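Local atomic coordinates of KLLA0E08119p (Kluyveromyces lactis, PDB entry 3VA7), a protein that is a biotin-dependent urea carboxylase that probably joins urea to bicarbonate using ATP, this chain holding its biotin carboxylase, carboxyltransferase and biotin-carrier parts. Residues R945-R951 with Y1013-Y1019; I950-W956 with L1141-N1146; N960-I964 with Y1044-G1048. One frame throughout, in Å; residues are numbered along the deposited sequence.

In the fold
Along the chain, helix 937-949 comes first and supplies 945-951; the loop after it gives 950-956, and helix 960-967 then gives 960-964. Their partners follow later and in a different order. Loop 1013-1019 returns to the first helix and closes contact 1, strand 1045-1049 crosses the second helix in contact 3, and 1141-1146 closes the long loop of contact 2. Contact 1 therefore crosses both others, while contact 3 lies wholly within the span of contact 2. Ile950 and Arg951 belong to contacts 1 and 2 alike. Contacts 1 and 3 tie helices 937-949 and 960-967 to segments carrying biotin- and urea-pocket residues; contact 2 joins the loop between those helices to the end of helix 1133-1142.

Contact 1 of 3, residues R945-R951 with Y1013-Y1019; sequences RYRETIR and YNPSRTY. With BTI (5-(hexahydro-2-oxo-1H-thieno[3,4-D]imidazol-6-yl)pentanal), chain B.
Tyr946 drives its ring from the last turns of helix 937-949 into loop 1013-1019, and the tight half of this buried contact is built round that ring. With CG anti to the backbone N (chi1 180°), the phenol reaches the loop backbone and donates in the carbonyl plane, Tyr946 OH to Pro1015 O 2.6 Å. Tyr1013 brings its edge against one face of the ring in a T-shaped pair, centroids 4.8 Å apart and planes at 62°. The aliphatic start of Arg1017 also closes on it, CG lying 3.4 Å from CD1 of Tyr946. Tyrosine suits the place because its flat apolar body gives Tyr1013 and the Arg1017 stem a surface to pack on, while its hydroxyl reaches the Pro1015 carbonyl. Pro1015, preceded by a cis peptide bond, turns the chain here, and the next residue, Ser1016, faces the biotin group, OG 3.6 Å from its C4.

Packing is looser toward the partly exposed side. Ile950 spreads its branches, CG2 to Pro1015 CG 3.9 Å and CD1 to Thr1018 CG2 4.0 Å. The extended Arg945 lays one guanidinium face on the CB methylene of Tyr1019, CZ to CB 3.5 Å; its plane is almost parallel to the tyrosine ring, but displaced from it. Its charge is met by a salt bridge to Glu1199, which also accepts from Thr1018 OG1. At the other, buried end Arg951 NH1 adds a weak bond to Asn1014 O, 2.9 Å, its guanidinium being held mainly by Glu953 O and Val1144 O.

The contact is wedged between sheets: Tyr1013 and Arg1017 lean on strand 1045-1049, Pro1015 and Ser1016 touch Thr739 of strand 735-739, and Arg945 and Thr949 meet Trp1179 of strand 1176-1181 in the biotin carrier.

Contact 2 of 3, residues I950-W956 with L1141-N1146; sequences IRSEAPW and LIQVAN
Arg951 and Asn1146 lie alongside each other with their side chains running in opposite directions, and this pairing organises the contact between loop 950-956 and the tail of helix 1133-1142. The fully extended chain from CG to NE carries the arginine's guanidinium out to Val1144, where it grips a single oxygen end-on: NH1 to Val1144 O 3.2 Å and NH2 to Val1144 O 3.1 Å, with the oxygen near the guanidinium plane. From a different edge of the group, Arg951 NE bonds Glu953 O at 3.0 Å, in its own segment. These bonds fix the rotation of the flat group. Asn1146 CA lies over one of its faces, and Trp956 CH2 lies more loosely over the opposite face, off its centre.

Asn1146 swings its amide away from its own backbone N (chi1 -166°) and back along the arginine, the amide and guanidinium planes only 9° apart. OD1 rests 3.4 Å from Arg951 CD, while ND2 donates to Ile950 O at 3.0 Å, fairly straight at the hydrogen (154°) but well above the carbonyl plane. Asparagine fits because it is short enough to double back beside the arginine and still carries a donor for the loop carbonyl.

Further along, the contact becomes apolar. The pyrrolidine of Pro955 abuts the end of the helix, CG 3.6 Å from Leu1141 CB and 4.0 Å from Ile1142 CG1, and the six-membered ring of Trp956 comes more loosely against Ile1142 CG2.

The chemistry is thus that of a cation held in its plane by neutral carbonyls, Val1144 O from across and Glu953 O from its own loop. Since Val1144 lies two residues beyond the end of helix 1133-1142, the nearby helix end may favour the positive charge.

Contact 3 of 3, residues N960-I964 with Y1044-G1048; sequences NVDFI and YQLVG. With URE (urea), chain C.
Helix 960-964 crosses strand 1045-1048 at a steep angle, -107°, with the two short axes 7.6 Å apart. This is helix-on-sheet packing: the first turns of helix 960-967 lie against a mixed sheet of the carboxyltransferase C and D region, in which strand 1045-1049 is flanked by strands 922-934 and 1024-1028.

Gln1045 is the strand residue on which the helix chiefly sits. Its chain bends at chi2 (-61°), folding the side chain against the helix instead of letting it extend. The methylenes then run antiparallel to Ile964, whose CD1 lies 3.7 Å from Gln1045 CB, and the amide carbon CD comes within 3.9 Å of Phe963 CD2. Glutamine suits this place by offering an aliphatic stem to the helix and an amide that meets the phenyl ring obliquely. Asn960 stands over the same part of the strand, between Gln1045 and Leu1046. Farther along, two branched residues meet at right angles, Val961 CG2 to Val1047 CG2 3.6 Å, and helix 972-979 packs on both valines.

A water bridges the two backbones: it accepts from Val961 N (3.2 Å), a first-turn amide, and donates to Leu1046 O (2.8 Å).

Just ahead of the strand, Tyr1044 belongs to the urea pocket. Its hydroxyl is bonded to Asp728 and its carbonyl to Arg1017, bonds that hold the ring's end and its backbone near the bound urea. The approach is oblique, and the closest pair is Tyr1044 CD2 and the urea carbon C, 3.2 Å apart.

Contact 1 of 3, residues R945-R951 with Y1013-Y1019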
loop_
_atom_site.group_PDB
_atom_site.type_symbol
_atom_site.label_atom_id
_atom_site.label_comp_id
_atom_site.label_asym_id
_atom_site.label_seq_id
_atom_site.Cartn_x
_atom_site.Cartn_y
_atom_site.Cartn_z
ATOM N N ARG A 945 -21.439 -11.985 6.043
ATOM C CA ARG A 945 -20.745 -12.637 4.965
ATOM C C ARG A 945 -20.313 -14.076 5.403
ATOM O O ARG A 945 -20.347 -15.063 4.630
ATOM C CB ARG A 945 -19.541 -11.770 4.614
ATOM C CG ARG A 945 -18.420 -12.501 3.928
ATOM C CD ARG A 945 -17.454 -11.548 3.145
ATOM N NE ARG A 945 -16.580 -12.432 2.358
ATOM C CZ ARG A 945 -15.707 -12.057 1.433
ATOM N NH1 ARG A 945 -15.501 -10.762 1.150
ATOM N NH2 ARG A 945 -15.008 -13.013 0.831
ATOM N N TYR A 946 -19.930 -14.215 6.662
ATOM C CA TYR A 946 -19.497 -15.520 7.098
ATOM C C TYR A 946 -20.703 -16.487 7.141
ATOM O O TYR A 946 -20.604 -17.652 6.752
ATOM C CB TYR A 946 -18.779 -15.389 8.435
ATOM C CG TYR A 946 -18.319 -16.669 8.944
ATOM C CD1 TYR A 946 -17.132 -17.232 8.468
ATOM C CD2 TYR A 946 -19.096 -17.386 9.861
ATOM C CE1 TYR A 946 -16.701 -18.500 8.923
ATOM C CE2 TYR A 946 -18.677 -18.643 10.328
ATOM C CZ TYR A 946 -17.473 -19.175 9.854
ATOM O OH TYR A 946 -17.025 -20.387 10.333
ATOM N N ARG A 947 -21.846 -15.967 7.573
ATOM C CA ARG A 947 -23.093 -16.758 7.576
ATOM C C ARG A 947 -23.546 -17.176 6.188
ATOM O O ARG A 947 -24.071 -18.257 6.025
ATOM C CB ARG A 947 -24.234 -16.052 8.325
ATOM C CG ARG A 947 -24.026 -16.032 9.812
ATOM C CD ARG A 947 -25.205 -15.358 10.563
ATOM N NE ARG A 947 -25.482 -13.991 10.106
ATOM C CZ ARG A 947 -26.438 -13.702 9.217
ATOM N NH1 ARG A 947 -27.204 -14.693 8.707
ATOM N NH2 ARG A 947 -26.625 -12.436 8.838
ATOM N N GLU A 948 -23.336 -16.318 5.203
ATOM C CA GLU A 948 -23.873 -16.622 3.914
ATOM C C GLU A 948 -22.857 -17.288 2.990
ATOM O O GLU A 948 -23.239 -17.855 1.955
ATOM C CB GLU A 948 -24.779 -15.491 3.306
ATOM C CG GLU A 948 -24.204 -14.123 3.320
ATOM C CD GLU A 948 -25.162 -12.974 3.022
ATOM O OE1 GLU A 948 -24.734 -12.155 2.180
ATOM O OE2 GLU A 948 -26.243 -12.812 3.652
ATOM N N THR A 949 -21.570 -17.327 3.383
ATOM C CA THR A 949 -20.588 -17.889 2.452
ATOM C C THR A 949 -19.956 -19.165 2.927
ATOM O O THR A 949 -19.365 -19.869 2.115
ATOM C CB THR A 949 -19.465 -16.936 2.117
ATOM O OG1 THR A 949 -18.712 -16.709 3.312
ATOM C CG2 THR A 949 -20.006 -15.638 1.552
ATOM N N ILE A 950 -20.043 -19.456 4.224
ATOM C CA ILE A 950 -19.178 -20.514 4.796
ATOM C C ILE A 950 -19.880 -21.430 5.769
ATOM O O ILE A 950 -19.893 -22.636 5.560
ATOM C CB ILE A 950 -17.897 -19.925 5.489
ATOM C CG1 ILE A 950 -16.954 -19.344 4.445
ATOM C CG2 ILE A 950 -17.200 -20.970 6.405
ATOM C CD1 ILE A 950 -15.603 -18.765 5.042
ATOM N N ARG A 951 -20.421 -20.839 6.842
ATOM C CA ARG A 951 -21.143 -21.550 7.860
ATOM C C ARG A 951 -22.293 -20.686 8.371
ATOM O O ARG A 951 -22.049 -19.640 9.003
ATOM C CB ARG A 951 -20.237 -21.861 9.037
ATOM C CG ARG A 951 -20.905 -22.804 10.021
ATOM C CD ARG A 951 -19.878 -23.560 10.821
ATOM N NE ARG A 951 -20.522 -24.416 11.814
ATOM C CZ ARG A 951 -19.929 -25.397 12.486
ATOM N NH1 ARG A 951 -18.655 -25.693 12.263
ATOM N NH2 ARG A 951 -20.615 -26.106 13.372
ATOM N N TYR A 1013 -13.300 -19.029 15.561
ATOM C CA TYR A 1013 -14.212 -19.628 14.610
ATOM C C TYR A 1013 -13.773 -21.041 14.160
ATOM O O TYR A 1013 -12.576 -21.399 14.195
ATOM C CB TYR A 1013 -14.357 -18.718 13.392
ATOM C CG TYR A 1013 -15.327 -17.527 13.509
ATOM C CD1 TYR A 1013 -15.502 -16.807 14.727
ATOM C CD2 TYR A 1013 -16.037 -17.084 12.384
ATOM C CE1 TYR A 1013 -16.372 -15.722 14.808
ATOM C CE2 TYR A 1013 -16.918 -15.959 12.453
ATOM C CZ TYR A 1013 -17.072 -15.301 13.642
ATOM O OH TYR A 1013 -17.911 -14.225 13.672
ATOM N N ASN A 1014 -14.760 -21.851 13.764
ATOM C CA ASN A 1014 -14.527 -23.156 13.216
ATOM C C ASN A 1014 -15.387 -23.367 11.983
ATOM O O ASN A 1014 -16.564 -23.717 12.098
ATOM C CB ASN A 1014 -14.802 -24.203 14.293
ATOM C CG ASN A 1014 -14.967 -25.619 13.730
ATOM O OD1 ASN A 1014 -15.799 -26.403 14.234
ATOM N ND2 ASN A 1014 -14.234 -25.944 12.676
ATOM N N PRO A 1015 -14.822 -23.175 10.783
ATOM C CA PRO A 1015 -13.467 -22.761 10.442
ATOM C C PRO A 1015 -13.399 -21.250 10.461
ATOM O O PRO A 1015 -14.435 -20.592 10.589
ATOM C CB PRO A 1015 -13.314 -23.232 8.967
ATOM C CG PRO A 1015 -14.615 -23.077 8.398
ATOM C CD PRO A 1015 -15.631 -23.347 9.562
ATOM N N SER A 1016 -12.214 -20.695 10.252
ATOM C CA SER A 1016 -12.065 -19.248 10.274
ATOM C C SER A 1016 -12.728 -18.544 9.088
ATOM O O SER A 1016 -12.963 -19.139 8.057
ATOM C CB SER A 1016 -10.586 -18.912 10.399
ATOM O OG SER A 1016 -9.819 -19.644 9.447
ATOM N N ARG A 1017 -12.993 -17.251 9.234
ATOM C CA ARG A 1017 -13.499 -16.385 8.145
ATOM C C ARG A 1017 -12.403 -16.249 7.137
ATOM O O ARG A 1017 -11.246 -16.486 7.476
ATOM C CB ARG A 1017 -13.816 -14.993 8.665
ATOM C CG ARG A 1017 -14.917 -14.914 9.699
ATOM C CD ARG A 1017 -15.196 -13.439 10.074
ATOM N NE ARG A 1017 -13.973 -12.723 10.466
ATOM C CZ ARG A 1017 -13.412 -12.796 11.679
ATOM N NH1 ARG A 1017 -13.940 -13.528 12.683
ATOM N NH2 ARG A 1017 -12.295 -12.135 11.890
ATOM N N THR A 1018 -12.740 -15.823 5.925
ATOM C CA THR A 1018 -11.748 -15.481 4.944
ATOM C C THR A 1018 -11.589 -13.975 4.820
ATOM O O THR A 1018 -10.646 -13.486 4.154
ATOM C CB THR A 1018 -12.140 -15.950 3.576
ATOM O OG1 THR A 1018 -13.447 -15.452 3.257
ATOM C CG2 THR A 1018 -12.154 -17.466 3.549
ATOM N N TYR A 1019 -12.520 -13.247 5.436
ATOM C CA TYR A 1019 -12.593 -11.782 5.291
ATOM C C TYR A 1019 -12.934 -11.073 6.634
ATOM O O TYR A 1019 -13.826 -11.512 7.397
ATOM C CB TYR A 1019 -13.547 -11.349 4.117
ATOM C CG TYR A 1019 -13.726 -9.846 4.177
ATOM C CD1 TYR A 1019 -12.887 -8.992 3.421
ATOM C CD2 TYR A 1019 -14.694 -9.251 5.092
ATOM C CE1 TYR A 1019 -13.009 -7.593 3.520
ATOM C CE2 TYR A 1019 -14.818 -7.870 5.225
ATOM C CZ TYR A 1019 -13.960 -7.045 4.443
ATOM O OH TYR A 1019 -14.039 -5.691 4.562
HETATM C C11 BTI B . -7.083 -18.640 4.039
HETATM O O11 BTI B . -8.254 -18.514 4.516
HETATM C C10 BTI B . -5.779 -18.723 4.888
HETATM C C9 BTI B . -6.092 -18.536 6.372
HETATM C C8 BTI B . -4.977 -18.901 7.342
HETATM C C7 BTI B . -5.433 -19.190 8.786
HETATM C C2 BTI B . -6.344 -18.145 9.396
HETATM S S1 BTI B . -5.603 -16.541 9.466
HETATM C C6 BTI B . -6.621 -15.987 10.788
HETATM C C5 BTI B . -7.074 -17.200 11.572
HETATM N N3 BTI B . -6.162 -17.200 12.686
HETATM C C3 BTI B . -5.322 -18.198 12.606
HETATM O O3 BTI B . -4.415 -18.458 13.526
HETATM N N2 BTI B . -5.520 -18.931 11.531
HETATM C C4 BTI B . -6.719 -18.493 10.827
#

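Contact 2 of 3, residues I950-W956 with L1141-N1146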
loop_
_atom_site.group_PDB
_atom_site.type_symbol
_atom_site.label_atom_id
_atom_site.label_comp_id
_atom_site.label_asym_id
_atom_site.label_seq_id
_atom_site.Cartn_x
_atom_site.Cartn_y
_atom_site.Cartn_z
ATOM N N ILE A 950 -20.043 -19.456 4.224
ATOM C CA ILE A 950 -19.178 -20.514 4.796
ATOM C C ILE A 950 -19.880 -21.430 5.769
ATOM O O ILE A 950 -19.893 -22.636 5.560
ATOM C CB ILE A 950 -17.897 -19.925 5.489
ATOM C CG1 ILE A 950 -16.954 -19.344 4.445
ATOM C CG2 ILE A 950 -17.200 -20.970 6.405
ATOM C CD1 ILE A 950 -15.603 -18.765 5.042
ATOM N N ARG A 951 -20.421 -20.839 6.842
ATOM C CA ARG A 951 -21.143 -21.550 7.860
ATOM C C ARG A 951 -22.293 -20.686 8.371
ATOM O O ARG A 951 -22.049 -19.640 9.003
ATOM C CB ARG A 951 -20.237 -21.861 9.037
ATOM C CG ARG A 951 -20.905 -22.804 10.021
ATOM C CD ARG A 951 -19.878 -23.560 10.821
ATOM N NE ARG A 951 -20.522 -24.416 11.814
ATOM C CZ ARG A 951 -19.929 -25.397 12.486
ATOM N NH1 ARG A 951 -18.655 -25.693 12.263
ATOM N NH2 ARG A 951 -20.615 -26.106 13.372
ATOM N N SER A 952 -23.534 -21.117 8.151
ATOM C CA SER A 952 -24.679 -20.267 8.493
ATOM C C SER A 952 -25.232 -20.461 9.915
ATOM O O SER A 952 -25.987 -19.605 10.429
ATOM C CB SER A 952 -25.793 -20.445 7.461
ATOM O OG SER A 952 -26.478 -21.668 7.702
ATOM N N GLU A 953 -24.878 -21.595 10.531
ATOM C CA GLU A 953 -25.236 -21.860 11.947
ATOM C C GLU A 953 -24.060 -22.385 12.731
ATOM O O GLU A 953 -23.267 -23.220 12.249
ATOM C CB GLU A 953 -26.406 -22.836 12.059
ATOM C CG GLU A 953 -27.677 -22.327 11.353
ATOM C CD GLU A 953 -28.834 -23.345 11.450
ATOM O OE1 GLU A 953 -28.775 -24.455 10.806
ATOM O OE2 GLU A 953 -29.810 -23.026 12.179
ATOM N N ALA A 954 -23.955 -21.922 13.967
ATOM C CA ALA A 954 -22.850 -22.347 14.813
ATOM C C ALA A 954 -23.204 -21.818 16.162
ATOM O O ALA A 954 -24.030 -20.944 16.239
ATOM C CB ALA A 954 -21.535 -21.771 14.323
ATOM N N PRO A 955 -22.645 -22.393 17.247
ATOM C CA PRO A 955 -23.048 -21.871 18.542
ATOM C C PRO A 955 -22.639 -20.410 18.732
ATOM O O PRO A 955 -23.048 -19.791 19.723
ATOM C CB PRO A 955 -22.283 -22.775 19.528
ATOM C CG PRO A 955 -22.032 -24.027 18.780
ATOM C CD PRO A 955 -21.896 -23.669 17.354
ATOM N N TRP A 956 -21.804 -19.851 17.838
ATOM C CA TRP A 956 -21.318 -18.453 18.045
ATOM C C TRP A 956 -21.994 -17.537 17.053
ATOM O O TRP A 956 -21.611 -16.387 16.846
ATOM C CB TRP A 956 -19.758 -18.332 17.961
ATOM C CG TRP A 956 -19.198 -18.661 16.604
ATOM C CD1 TRP A 956 -18.987 -17.805 15.538
ATOM C CD2 TRP A 956 -18.840 -19.949 16.149
ATOM N NE1 TRP A 956 -18.495 -18.504 14.445
ATOM C CE2 TRP A 956 -18.392 -19.824 14.819
ATOM C CE3 TRP A 956 -18.831 -21.208 16.751
ATOM C CZ2 TRP A 956 -17.948 -20.906 14.094
ATOM C CZ3 TRP A 956 -18.395 -22.290 16.015
ATOM C CH2 TRP A 956 -17.974 -22.135 14.699
ATOM N N LEU A 1141 -20.957 -28.585 21.382
ATOM C CA LEU A 1141 -21.525 -28.029 20.154
ATOM C C LEU A 1141 -20.459 -27.379 19.228
ATOM O O LEU A 1141 -20.465 -27.650 18.006
ATOM C CB LEU A 1141 -22.748 -27.121 20.466
ATOM C CG LEU A 1141 -23.970 -27.913 21.001
ATOM C CD1 LEU A 1141 -25.074 -27.087 21.749
ATOM C CD2 LEU A 1141 -24.570 -28.745 19.875
ATOM N N ILE A 1142 -19.531 -26.586 19.800
ATOM C CA ILE A 1142 -18.506 -25.822 19.025
ATOM C C ILE A 1142 -17.627 -26.730 18.151
ATOM O O ILE A 1142 -17.210 -26.365 17.028
ATOM C CB ILE A 1142 -17.647 -24.937 19.962
ATOM C CG1 ILE A 1142 -18.527 -23.826 20.595
ATOM C CG2 ILE A 1142 -16.415 -24.380 19.237
ATOM C CD1 ILE A 1142 -17.935 -23.117 21.845
ATOM N N GLN A 1143 -17.419 -27.939 18.669
ATOM C CA GLN A 1143 -16.575 -28.974 18.073
ATOM C C GLN A 1143 -17.162 -29.747 16.879
ATOM O O GLN A 1143 -16.483 -30.653 16.378
ATOM C CB GLN A 1143 -16.370 -30.029 19.151
ATOM C CG GLN A 1143 -15.013 -30.422 19.425
ATOM C CD GLN A 1143 -14.883 -30.975 20.825
ATOM O OE1 GLN A 1143 -14.311 -32.044 20.994
ATOM N NE2 GLN A 1143 -15.359 -30.230 21.845
ATOM N N VAL A 1144 -18.429 -29.491 16.499
ATOM C CA VAL A 1144 -19.060 -30.230 15.389
ATOM C C VAL A 1144 -18.448 -29.654 14.120
ATOM O O VAL A 1144 -18.616 -28.457 13.866
ATOM C CB VAL A 1144 -20.654 -30.106 15.339
ATOM C CG1 VAL A 1144 -21.202 -30.812 14.105
ATOM C CG2 VAL A 1144 -21.371 -30.640 16.623
ATOM N N ALA A 1145 -17.712 -30.472 13.351
ATOM C CA ALA A 1145 -17.150 -30.032 12.063
ATOM C C ALA A 1145 -18.250 -29.464 11.168
ATOM O O ALA A 1145 -19.374 -29.934 11.213
ATOM C CB ALA A 1145 -16.425 -31.168 11.353
ATOM N N ASN A 1146 -17.936 -28.435 10.385
ATOM C CA ASN A 1146 -18.890 -27.867 9.432
ATOM C C ASN A 1146 -19.278 -28.932 8.382
ATOM O O ASN A 1146 -18.515 -29.873 8.146
ATOM C CB ASN A 1146 -18.267 -26.621 8.777
ATOM C CG ASN A 1146 -19.282 -25.754 8.026
ATOM O OD1 ASN A 1146 -20.474 -25.771 8.311
ATOM N ND2 ASN A 1146 -18.792 -24.984 7.063
#

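Contact 3 of 3, residues N960-I964 with Y1044-G1048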
loop_
_atom_site.group_PDB
_atom_site.type_symbol
_atom_site.label_atom_id
_atom_site.label_comp_id
_atom_site.label_asym_id
_atom_site.label_seq_id
_atom_site.Cartn_x
_atom_site.Cartn_y
_atom_site.Cartn_z
ATOM N N ASN A 960 -21.975 -12.668 17.466
ATOM C CA ASN A 960 -20.810 -13.058 18.262
ATOM C C ASN A 960 -20.878 -12.522 19.710
ATOM O O ASN A 960 -20.470 -13.210 20.696
ATOM C CB ASN A 960 -19.499 -12.659 17.570
ATOM C CG ASN A 960 -19.294 -13.337 16.190
ATOM O OD1 ASN A 960 -20.091 -14.193 15.747
ATOM N ND2 ASN A 960 -18.210 -12.954 15.499
ATOM N N VAL A 961 -21.409 -11.314 19.885
ATOM C CA VAL A 961 -21.392 -10.741 21.222
ATOM C C VAL A 961 -22.342 -11.503 22.083
ATOM O O VAL A 961 -22.019 -11.802 23.238
ATOM C CB VAL A 961 -21.671 -9.252 21.213
ATOM C CG1 VAL A 961 -22.080 -8.703 22.653
ATOM C CG2 VAL A 961 -20.470 -8.511 20.604
ATOM N N ASP A 962 -23.476 -11.907 21.509
ATOM C CA ASP A 962 -24.434 -12.746 22.221
ATOM C C ASP A 962 -23.900 -14.123 22.676
ATOM O O ASP A 962 -24.154 -14.540 23.807
ATOM C CB ASP A 962 -25.695 -12.928 21.389
ATOM C CG ASP A 962 -26.529 -11.669 21.310
ATOM O OD1 ASP A 962 -26.491 -10.844 22.241
ATOM O OD2 ASP A 962 -27.240 -11.518 20.301
ATOM N N PHE A 963 -23.187 -14.822 21.804
ATOM C CA PHE A 963 -22.354 -15.914 22.222
ATOM C C PHE A 963 -21.413 -15.605 23.428
ATOM O O PHE A 963 -21.465 -16.348 24.429
ATOM C CB PHE A 963 -21.553 -16.425 21.046
ATOM C CG PHE A 963 -20.486 -17.373 21.437
ATOM C CD1 PHE A 963 -20.808 -18.632 21.925
ATOM C CD2 PHE A 963 -19.146 -16.999 21.364
ATOM C CE1 PHE A 963 -19.800 -19.520 22.326
ATOM C CE2 PHE A 963 -18.156 -17.860 21.743
ATOM C CZ PHE A 963 -18.470 -19.108 22.232
ATOM N N ILE A 964 -20.571 -14.551 23.361
ATOM C CA ILE A 964 -19.733 -14.250 24.513
ATOM C C ILE A 964 -20.654 -14.137 25.722
ATOM O O ILE A 964 -20.428 -14.791 26.764
ATOM C CB ILE A 964 -18.968 -12.868 24.518
ATOM C CG1 ILE A 964 -18.030 -12.581 23.318
ATOM C CG2 ILE A 964 -18.274 -12.672 25.880
ATOM C CD1 ILE A 964 -17.606 -13.736 22.573
ATOM N N TYR A 1044 -11.355 -14.638 15.377
ATOM C CA TYR A 1044 -11.897 -14.111 16.666
ATOM C C TYR A 1044 -13.396 -13.673 16.563
ATOM O O TYR A 1044 -13.880 -13.324 15.470
ATOM C CB TYR A 1044 -11.079 -12.923 17.142
ATOM C CG TYR A 1044 -9.773 -13.239 17.852
ATOM C CD1 TYR A 1044 -9.366 -12.472 18.967
ATOM C CD2 TYR A 1044 -8.912 -14.253 17.405
ATOM C CE1 TYR A 1044 -8.176 -12.735 19.621
ATOM C CE2 TYR A 1044 -7.693 -14.496 18.036
ATOM C CZ TYR A 1044 -7.340 -13.734 19.150
ATOM O OH TYR A 1044 -6.152 -13.972 19.814
ATOM N N GLN A 1045 -14.097 -13.706 17.699
ATOM C CA GLN A 1045 -15.462 -13.171 17.864
ATOM C C GLN A 1045 -15.472 -11.669 17.721
ATOM O O GLN A 1045 -14.711 -10.964 18.376
ATOM C CB GLN A 1045 -16.048 -13.600 19.207
ATOM C CG GLN A 1045 -16.062 -15.160 19.409
ATOM C CD GLN A 1045 -16.905 -15.887 18.382
ATOM O OE1 GLN A 1045 -16.695 -17.086 18.107
ATOM N NE2 GLN A 1045 -17.862 -15.181 17.798
ATOM N N LEU A 1046 -16.306 -11.171 16.828
ATOM C CA LEU A 1046 -16.289 -9.768 16.442
ATOM C C LEU A 1046 -17.248 -8.913 17.272
ATOM O O LEU A 1046 -18.398 -9.221 17.441
ATOM C CB LEU A 1046 -16.579 -9.619 14.941
ATOM C CG LEU A 1046 -15.794 -10.543 14.008
ATOM C CD1 LEU A 1046 -16.246 -10.386 12.579
ATOM C CD2 LEU A 1046 -14.232 -10.381 14.124
ATOM N N VAL A 1047 -16.767 -7.757 17.704
ATOM C CA VAL A 1047 -17.344 -7.041 18.821
ATOM C C VAL A 1047 -17.493 -5.554 18.455
ATOM O O VAL A 1047 -18.383 -4.873 18.956
ATOM C CB VAL A 1047 -16.387 -7.371 19.954
ATOM C CG1 VAL A 1047 -15.608 -6.209 20.569
ATOM C CG2 VAL A 1047 -16.927 -8.413 20.835
ATOM N N GLY A 1048 -16.687 -5.038 17.529
ATOM C CA GLY A 1048 -16.774 -3.618 17.218
ATOM C C GLY A 1048 -15.577 -3.163 16.423
ATOM O O GLY A 1048 -14.793 -4.005 15.943
HETATM C C URE C . -7.430 -13.809 14.568
HETATM O O URE C . -6.972 -12.754 15.074
HETATM N N1 URE C . -8.440 -13.809 13.734
HETATM N N2 URE C . -6.992 -15.054 14.806
HETATM O O HOH W 1 -21.246 -9.172 17.448
#